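PDB 3FWK: FMN Adenylyltransferase from Candida glabrata, which catalyses the transfer of an adenylyl group from ATP to FMN, forming FAD and pyrophosphate in flavin cofactor biosynthesis. Local coordinates for residues K143-M147 against A148-E152; D115-K119 against T120-F124. One frame throughout, in Å; residues are numbered along the deposited sequence. Where two conformers were deposited one is given.

In the fold
Both contacts are local, each marking the point where a loop after a strand of the Rossmann-like sheet turns into a helix. Coming from the N terminus, contact 2 is met first: residues 115-119, in the loop after strand 107-111, run into helix 119-131. That helix leads to the outermost parallel strand, 134-138, and the next loop brings the chain to contact 1, where residues 143-147 enter helix 147-157. The two follow in series and neither nest nor cross. Their centres lie about 18 Å apart and their nearest atoms about 7 Å, so they do not touch. Contact 1 has a side-chain capping box; in contact 2 the hydrogen bonds across the two segments are all backbone ones.

Contact 1 of 2, residues K143-M147 against A148-E152; sequences KCETM and AEAFE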
ATOM      1  N   LYS A 143     -10.651  13.693 -16.565  1.00 18.52           N
ATOM      2  CA  LYS A 143      -9.842  14.841 -17.003  1.00 19.14           C
ATOM      3  C   LYS A 143      -8.452  14.414 -17.441  1.00 20.44           C
ATOM      4  O   LYS A 143      -7.749  13.704 -16.689  1.00 24.13           O
ATOM      5  CB  LYS A 143      -9.687  15.862 -15.869  1.00 20.91           C
ATOM      6  CG  LYS A 143      -9.086  17.189 -16.318  0.60 21.24           C
ATOM      7  CD  LYS A 143      -9.262  18.267 -15.280  0.60 21.29           C
ATOM      8  CE  LYS A 143      -8.666  19.585 -15.774  0.60 25.23           C
ATOM      9  NZ  LYS A 143      -8.949  20.700 -14.834  0.60 26.99           N
ATOM     10  N   CYS A 144      -8.007  14.862 -18.607  1.00 20.11           N
ATOM     11  CA  CYS A 144      -6.699  14.541 -19.082  1.00 19.62           C
ATOM     12  C   CYS A 144      -5.716  15.532 -18.454  1.00 21.24           C
ATOM     13  O   CYS A 144      -5.670  16.713 -18.851  1.00 24.67           O
ATOM     14  CB  CYS A 144      -6.673  14.642 -20.625  1.00 23.62           C
ATOM     15  SG  CYS A 144      -5.146  14.155 -21.391  1.00 24.72           S
ATOM     16  N   GLU A 145      -4.966  15.087 -17.456  1.00 18.95           N
ATOM     17  CA  GLU A 145      -4.063  15.970 -16.722  1.00 19.16           C
ATOM     18  C   GLU A 145      -2.934  15.147 -16.109  1.00 18.80           C
ATOM     19  O   GLU A 145      -3.073  13.941 -15.892  1.00 19.54           O
ATOM     20  CB  GLU A 145      -4.853  16.762 -15.658  1.00 19.56           C
ATOM     21  CG  GLU A 145      -5.341  15.889 -14.508  1.00 19.73           C
ATOM     22  CD  GLU A 145      -6.182  16.630 -13.489  1.00 20.06           C
ATOM     23  OE1 GLU A 145      -6.182  17.893 -13.498  1.00 23.11           O
ATOM     24  OE2 GLU A 145      -6.812  15.979 -12.621  1.00 19.72           O
ATOM     25  N   THR A 146      -1.814  15.805 -15.819  1.00 18.69           N
ATOM     26  CA  THR A 146      -0.683  15.140 -15.175  1.00 18.90           C
ATOM     27  C   THR A 146      -0.923  15.030 -13.661  1.00 17.70           C
ATOM     28  O   THR A 146      -1.815  15.694 -13.092  1.00 17.35           O
ATOM     29  CB  THR A 146       0.600  15.945 -15.372  1.00 19.74           C
ATOM     30  OG1 THR A 146       0.419  17.213 -14.723  1.00 20.36           O
ATOM     31  CG2 THR A 146       0.872  16.173 -16.868  1.00 23.31           C
ATOM     32  N   MET A 147      -0.110  14.219 -13.000  1.00 17.58           N
ATOM     33  CA  MET A 147      -0.195  14.105 -11.551  1.00 18.22           C
ATOM     34  C   MET A 147       0.034  15.455 -10.889  1.00 17.27           C
ATOM     35  O   MET A 147      -0.666  15.808  -9.946  1.00 16.89           O
ATOM     36  CB  MET A 147       0.823  13.091 -11.063  1.00 19.17           C
ATOM     37  CG  MET A 147       0.768  12.890  -9.577  1.00 21.03           C
ATOM     38  SD  MET A 147       1.700  11.498  -8.971  1.00 26.55           S
ATOM     39  CE  MET A 147       0.424  10.251  -9.110  1.00 29.91           C
ATOM     40  N   ALA A 148       1.022  16.210 -11.381  1.00 17.00           N
ATOM     41  CA  ALA A 148       1.303  17.531 -10.818  1.00 18.01           C
ATOM     42  C   ALA A 148       0.066  18.407 -10.913  1.00 17.62           C
ATOM     43  O   ALA A 148      -0.315  19.088  -9.964  1.00 18.12           O
ATOM     44  CB  ALA A 148       2.490  18.185 -11.550  1.00 19.53           C
ATOM     45  N   GLU A 149      -0.589  18.357 -12.074  1.00 17.32           N
ATOM     46  CA  GLU A 149      -1.796  19.169 -12.292  1.00 18.23           C
ATOM     47  C   GLU A 149      -2.937  18.739 -11.361  1.00 17.32           C
ATOM     48  O   GLU A 149      -3.658  19.562 -10.792  1.00 18.35           O
ATOM     49  CB  GLU A 149      -2.245  19.101 -13.773  1.00 18.95           C
ATOM     50  CG  GLU A 149      -1.303  19.892 -14.713  1.00 21.75           C
ATOM     51  CD  GLU A 149      -1.514  19.598 -16.176  1.00 23.57           C
ATOM     52  OE1 GLU A 149      -2.031  18.539 -16.581  1.00 23.10           O
ATOM     53  OE2 GLU A 149      -1.103  20.457 -16.983  1.00 28.64           O
ATOM     54  N   ALA A 150      -3.117  17.428 -11.198  1.00 16.50           N
ATOM     55  CA  ALA A 150      -4.162  16.934 -10.299  1.00 16.21           C
ATOM     56  C   ALA A 150      -3.893  17.387  -8.863  1.00 16.17           C
ATOM     57  O   ALA A 150      -4.823  17.736  -8.119  1.00 16.55           O
ATOM     58  CB  ALA A 150      -4.246  15.393 -10.375  1.00 16.26           C
ATOM     59  N   PHE A 151      -2.626  17.396  -8.454  1.00 16.34           N
ATOM     60  CA  PHE A 151      -2.272  17.828  -7.102  1.00 16.58           C
ATOM     61  C   PHE A 151      -2.420  19.341  -6.962  1.00 16.18           C
ATOM     62  O   PHE A 151      -2.732  19.820  -5.879  1.00 18.29           O
ATOM     63  CB  PHE A 151      -0.873  17.341  -6.701  1.00 17.08           C
ATOM     64  CG  PHE A 151      -0.881  16.018  -6.019  1.00 15.54           C
ATOM     65  CD1 PHE A 151      -1.357  15.886  -4.728  1.00 17.18           C
ATOM     66  CD2 PHE A 151      -0.386  14.907  -6.662  1.00 18.59           C
ATOM     67  CE1 PHE A 151      -1.322  14.628  -4.066  1.00 18.73           C
ATOM     68  CE2 PHE A 151      -0.375  13.649  -6.033  1.00 19.88           C
ATOM     69  CZ  PHE A 151      -0.841  13.513  -4.748  1.00 18.55           C
ATOM     70  N   GLU A 152      -2.222  20.096  -8.037  1.00 17.52           N
ATOM     71  CA  GLU A 152      -2.473  21.548  -7.959  1.00 18.36           C
ATOM     72  C   GLU A 152      -3.935  21.821  -7.660  1.00 19.33           C
ATOM     73  O   GLU A 152      -4.265  22.674  -6.822  1.00 20.27           O
ATOM     74  CB  GLU A 152      -2.043  22.227  -9.256  1.00 21.09           C
ATOM     75  CG  GLU A 152      -2.357  23.712  -9.278  1.00 28.35           C
ATOM     76  CD  GLU A 152      -1.743  24.458  -8.101  1.00 34.09           C
ATOM     77  OE1 GLU A 152      -0.544  24.213  -7.791  1.00 34.28           O
ATOM     78  OE2 GLU A 152      -2.477  25.284  -7.488  1.00 39.12           O
TER
HETATM   79  O   HOH W   1      -5.047  19.461 -17.871  1.00 49.84           O
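A capping box, formed by Thr146 and Glu149, starts helix 147-157. Thr146 is the N-cap: its OG1 accepts the backbone N-H of Glu149, N to OG1 3.1 Å. With chi1 at 63°, OG1 sits between the backbone N and the carbonyl carbon of its own residue, which lets it meet that N-H. The reciprocal bond runs from Thr146 N to Glu149 OE1 at 2.8 Å and is nearly straight, 167° at the hydrogen; the carboxylate oxygen is approached on its anti side, with the donor 29° out of plane. The Glu149 chain, extended beyond CG, crosses the threonine obliquely, CG lying 3.2 Å from Thr146 OG1. A water donates to Cys144 O and, weakly, to the same Glu149 OE1, linking the cap to the preceding loop. On another side of the turn, Glu145 lays its carboxylate against Ala150, OE2 to CB 3.5 Å. Backbone bonds from Ala150 N to Thr146 O and from Phe151 N to Met147 O begin the regular alpha-helical pattern. Met147 and Phe151 run side by side: CG of the methionine meets the ring in plane at its edge, 3.7 Å from CD2, and SD makes a Met-aromatic contact at the edge, 5.5 Å from the centroid. Beyond the two segments, the Phe151 ring stacks with Trp188, which Met147 and Ala148 also touch. Phe151 further packs on Ile112, just after strand 107-111, so the helix that follows outermost strand 134-138 meets loops from two other parts of the fold.

Contact 2 of 2, residues D115-K119 against T120-F124; sequences DDTFK and TLENF
A bend at chi2 (-76°) folds Glu122 back toward the loop, while Thr117, with chi1 -55°, places CG2 anti to its backbone N and turns that methyl toward the helix. The two side chains consequently cross at about a right angle. Glu122 OE2 comes against the carbon framework of the threonine, 3.3 Å from CB and 3.5 Å from CG2; Thr117 OG1 is instead hydrogen-bonded to His114 O within the preceding loop. The same methyl also reaches Leu121, CG2 to CD2 4.1 Å. Here the chain passes from the loop after strand 107-111 into helix 119-131, a strand-to-helix connection of the Rossmann-like sheet, and Phe118 occupies the N-cap position. Its carbonyl accepts Glu122 N, O to N 3.0 Å, and Lys119 O accepts Asn123 N at 2.9 Å; the N-H...O angle of 168° in the second of these bonds is evidence that regular i to i+4 bonding starts with the first residues. The Asn123 amide stays near that lysine carbonyl, CG to Lys119 O 3.3 Å, and the aliphatic part of Lys119 runs past it at a slant, CE to OD1 3.9 Å. Phe118 CB packs on Leu121 CB at 4.1 Å, while its ring meets Phe224 edge-to-face and touches Lys280 of helix 275-282. Thr120 OG1 is hydrogen-bonded to Asp277 OD2 and Ala274 N, joining the first turn to the start of helix 275-282.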
ATOM      1  N   ASP A 115      -8.353   6.953 -15.836  1.00 12.77           N
ATOM      2  CA  ASP A 115      -9.423   6.296 -16.558  1.00 13.55           C
ATOM      3  C   ASP A 115      -9.108   4.838 -16.888  1.00 12.98           C
ATOM      4  O   ASP A 115      -9.996   4.123 -17.292  1.00 14.81           O
ATOM      5  CB  ASP A 115      -9.818   7.088 -17.787  1.00 15.48           C
ATOM      6  CG  ASP A 115      -8.772   7.115 -18.824  1.00 18.57           C
ATOM      7  OD1 ASP A 115      -7.828   6.369 -18.972  1.00 19.60           O
ATOM      8  OD2 ASP A 115      -8.933   8.042 -19.674  1.00 23.85           O
ATOM      9  N   ASP A 116      -7.869   4.407 -16.654  1.00 11.93           N
ATOM     10  CA  ASP A 116      -7.424   3.064 -17.002  1.00 12.31           C
ATOM     11  C   ASP A 116      -7.025   2.256 -15.764  1.00 11.76           C
ATOM     12  O   ASP A 116      -6.250   1.307 -15.845  1.00 12.55           O
ATOM     13  CB  ASP A 116      -6.316   3.106 -18.055  1.00 13.29           C
ATOM     14  CG  ASP A 116      -5.082   3.860 -17.602  1.00 13.64           C
ATOM     15  OD1 ASP A 116      -5.077   4.422 -16.468  1.00 14.12           O
ATOM     16  OD2 ASP A 116      -4.078   3.881 -18.388  1.00 14.66           O
ATOM     17  N   THR A 117      -7.602   2.616 -14.627  1.00 12.84           N
ATOM     18  CA  THR A 117      -7.386   1.882 -13.352  1.00 12.79           C
ATOM     19  C   THR A 117      -8.194   0.584 -13.353  1.00 11.83           C
ATOM     20  O   THR A 117      -9.325   0.554 -13.832  1.00 13.16           O
ATOM     21  CB  THR A 117      -7.848   2.769 -12.189  1.00 14.26           C
ATOM     22  OG1 THR A 117      -7.176   4.039 -12.252  1.00 16.55           O
ATOM     23  CG2 THR A 117      -7.578   2.155 -10.838  1.00 14.15           C
ATOM     24  N   PHE A 118      -7.661  -0.480 -12.777  1.00 11.58           N
ATOM     25  CA  PHE A 118      -8.417  -1.706 -12.597  1.00 12.06           C
ATOM     26  C   PHE A 118      -9.665  -1.449 -11.754  1.00 11.15           C
ATOM     27  O   PHE A 118      -9.609  -0.812 -10.685  1.00 11.50           O
ATOM     28  CB  PHE A 118      -7.589  -2.768 -11.839  1.00 12.24           C
ATOM     29  CG  PHE A 118      -6.630  -3.528 -12.709  1.00 12.14           C
ATOM     30  CD1 PHE A 118      -7.041  -4.678 -13.371  1.00 14.29           C
ATOM     31  CD2 PHE A 118      -5.315  -3.071 -12.864  1.00 14.07           C
ATOM     32  CE1 PHE A 118      -6.179  -5.379 -14.184  1.00 14.91           C
ATOM     33  CE2 PHE A 118      -4.426  -3.799 -13.688  1.00 15.16           C
ATOM     34  CZ  PHE A 118      -4.871  -4.917 -14.359  1.00 15.77           C
ATOM     35  N   LYS A 119     -10.792  -2.029 -12.175  1.00 11.31           N
ATOM     36  CA  LYS A 119     -12.035  -1.920 -11.401  1.00 11.57           C
ATOM     37  C   LYS A 119     -11.835  -2.472  -9.972  1.00 10.30           C
ATOM     38  O   LYS A 119     -12.351  -1.920  -9.007  1.00 10.53           O
ATOM     39  CB  LYS A 119     -13.146  -2.696 -12.085  1.00 12.85           C
ATOM     40  CG  LYS A 119     -14.477  -2.577 -11.394  1.00 13.79           C
ATOM     41  CD  LYS A 119     -14.986  -1.122 -11.355  1.00 18.80           C
ATOM     42  CE  LYS A 119     -16.480  -1.024 -11.100  1.00 22.92           C
ATOM     43  NZ  LYS A 119     -16.984   0.328 -11.620  1.00 24.30           N
ATOM     44  N   THR A 120     -11.110  -3.585  -9.835  1.00 10.71           N
ATOM     45  CA  THR A 120     -10.949  -4.189  -8.510  1.00 10.71           C
ATOM     46  C   THR A 120     -10.205  -3.205  -7.597  1.00 10.81           C
ATOM     47  O   THR A 120     -10.463  -3.142  -6.395  1.00 10.90           O
ATOM     48  CB  THR A 120     -10.167  -5.497  -8.591  1.00 11.11           C
ATOM     49  OG1 THR A 120     -10.900  -6.445  -9.350  1.00 11.98           O
ATOM     50  CG2 THR A 120      -9.970  -6.092  -7.204  1.00 12.36           C
ATOM     51  N   LEU A 121      -9.223  -2.475  -8.152  1.00 10.65           N
ATOM     52  CA  LEU A 121      -8.514  -1.485  -7.378  1.00 11.57           C
ATOM     53  C   LEU A 121      -9.433  -0.315  -6.970  1.00 11.71           C
ATOM     54  O   LEU A 121      -9.385   0.123  -5.820  1.00 11.53           O
ATOM     55  CB  LEU A 121      -7.288  -1.004  -8.145  1.00 13.58           C
ATOM     56  CG  LEU A 121      -6.286  -0.188  -7.372  1.00 15.08           C
ATOM     57  CD1 LEU A 121      -5.805  -0.866  -6.079  1.00 15.21           C
ATOM     58  CD2 LEU A 121      -5.095   0.055  -8.277  1.00 20.08           C
ATOM     59  N   GLU A 122     -10.264   0.200  -7.903  1.00 10.97           N
ATOM     60  CA  GLU A 122     -11.263   1.211  -7.522  1.00 11.93           C
ATOM     61  C   GLU A 122     -12.123   0.712  -6.377  1.00 11.11           C
ATOM     62  O   GLU A 122     -12.373   1.431  -5.390  1.00 11.62           O
ATOM     63  CB  GLU A 122     -12.152   1.578  -8.724  1.00 12.82           C
ATOM     64  CG  GLU A 122     -11.428   2.183  -9.921  1.00 13.54           C
ATOM     65  CD  GLU A 122     -11.028   3.611  -9.767  1.00 14.20           C
ATOM     66  OE1 GLU A 122     -11.261   4.245  -8.719  1.00 14.84           O
ATOM     67  OE2 GLU A 122     -10.497   4.140 -10.781  1.00 16.67           O
ATOM     68  N   ASN A 123     -12.623  -0.534  -6.502  1.00 11.09           N
ATOM     69  CA  ASN A 123     -13.468  -1.114  -5.466  1.00 11.42           C
ATOM     70  C   ASN A 123     -12.702  -1.140  -4.135  1.00 10.52           C
ATOM     71  O   ASN A 123     -13.253  -0.815  -3.080  1.00 11.31           O
ATOM     72  CB  ASN A 123     -13.865  -2.533  -5.812  1.00 11.06           C
ATOM     73  CG  ASN A 123     -14.858  -2.649  -6.943  1.00 12.92           C
ATOM     74  OD1 ASN A 123     -15.507  -1.668  -7.333  1.00 15.02           O
ATOM     75  ND2 ASN A 123     -15.007  -3.868  -7.464  1.00 13.41           N
ATOM     76  N   PHE A 124     -11.437  -1.553  -4.189  1.00 10.50           N
ATOM     77  CA  PHE A 124     -10.656  -1.721  -2.979  1.00 11.22           C
ATOM     78  C   PHE A 124     -10.384  -0.383  -2.291  1.00 10.27           C
ATOM     79  O   PHE A 124     -10.397  -0.291  -1.055  1.00 11.08           O
ATOM     80  CB  PHE A 124      -9.360  -2.417  -3.321  1.00 11.21           C
ATOM     81  CG  PHE A 124      -8.522  -2.684  -2.098  1.00 11.00           C
ATOM     82  CD1 PHE A 124      -8.951  -3.617  -1.160  1.00 12.54           C
ATOM     83  CD2 PHE A 124      -7.359  -1.970  -1.851  1.00 11.46           C
ATOM     84  CE1 PHE A 124      -8.209  -3.882  -0.009  1.00 13.05           C
ATOM     85  CE2 PHE A 124      -6.620  -2.196  -0.662  1.00 12.25           C
ATOM     86  CZ  PHE A 124      -7.069  -3.159   0.240  1.00 12.63           C
TER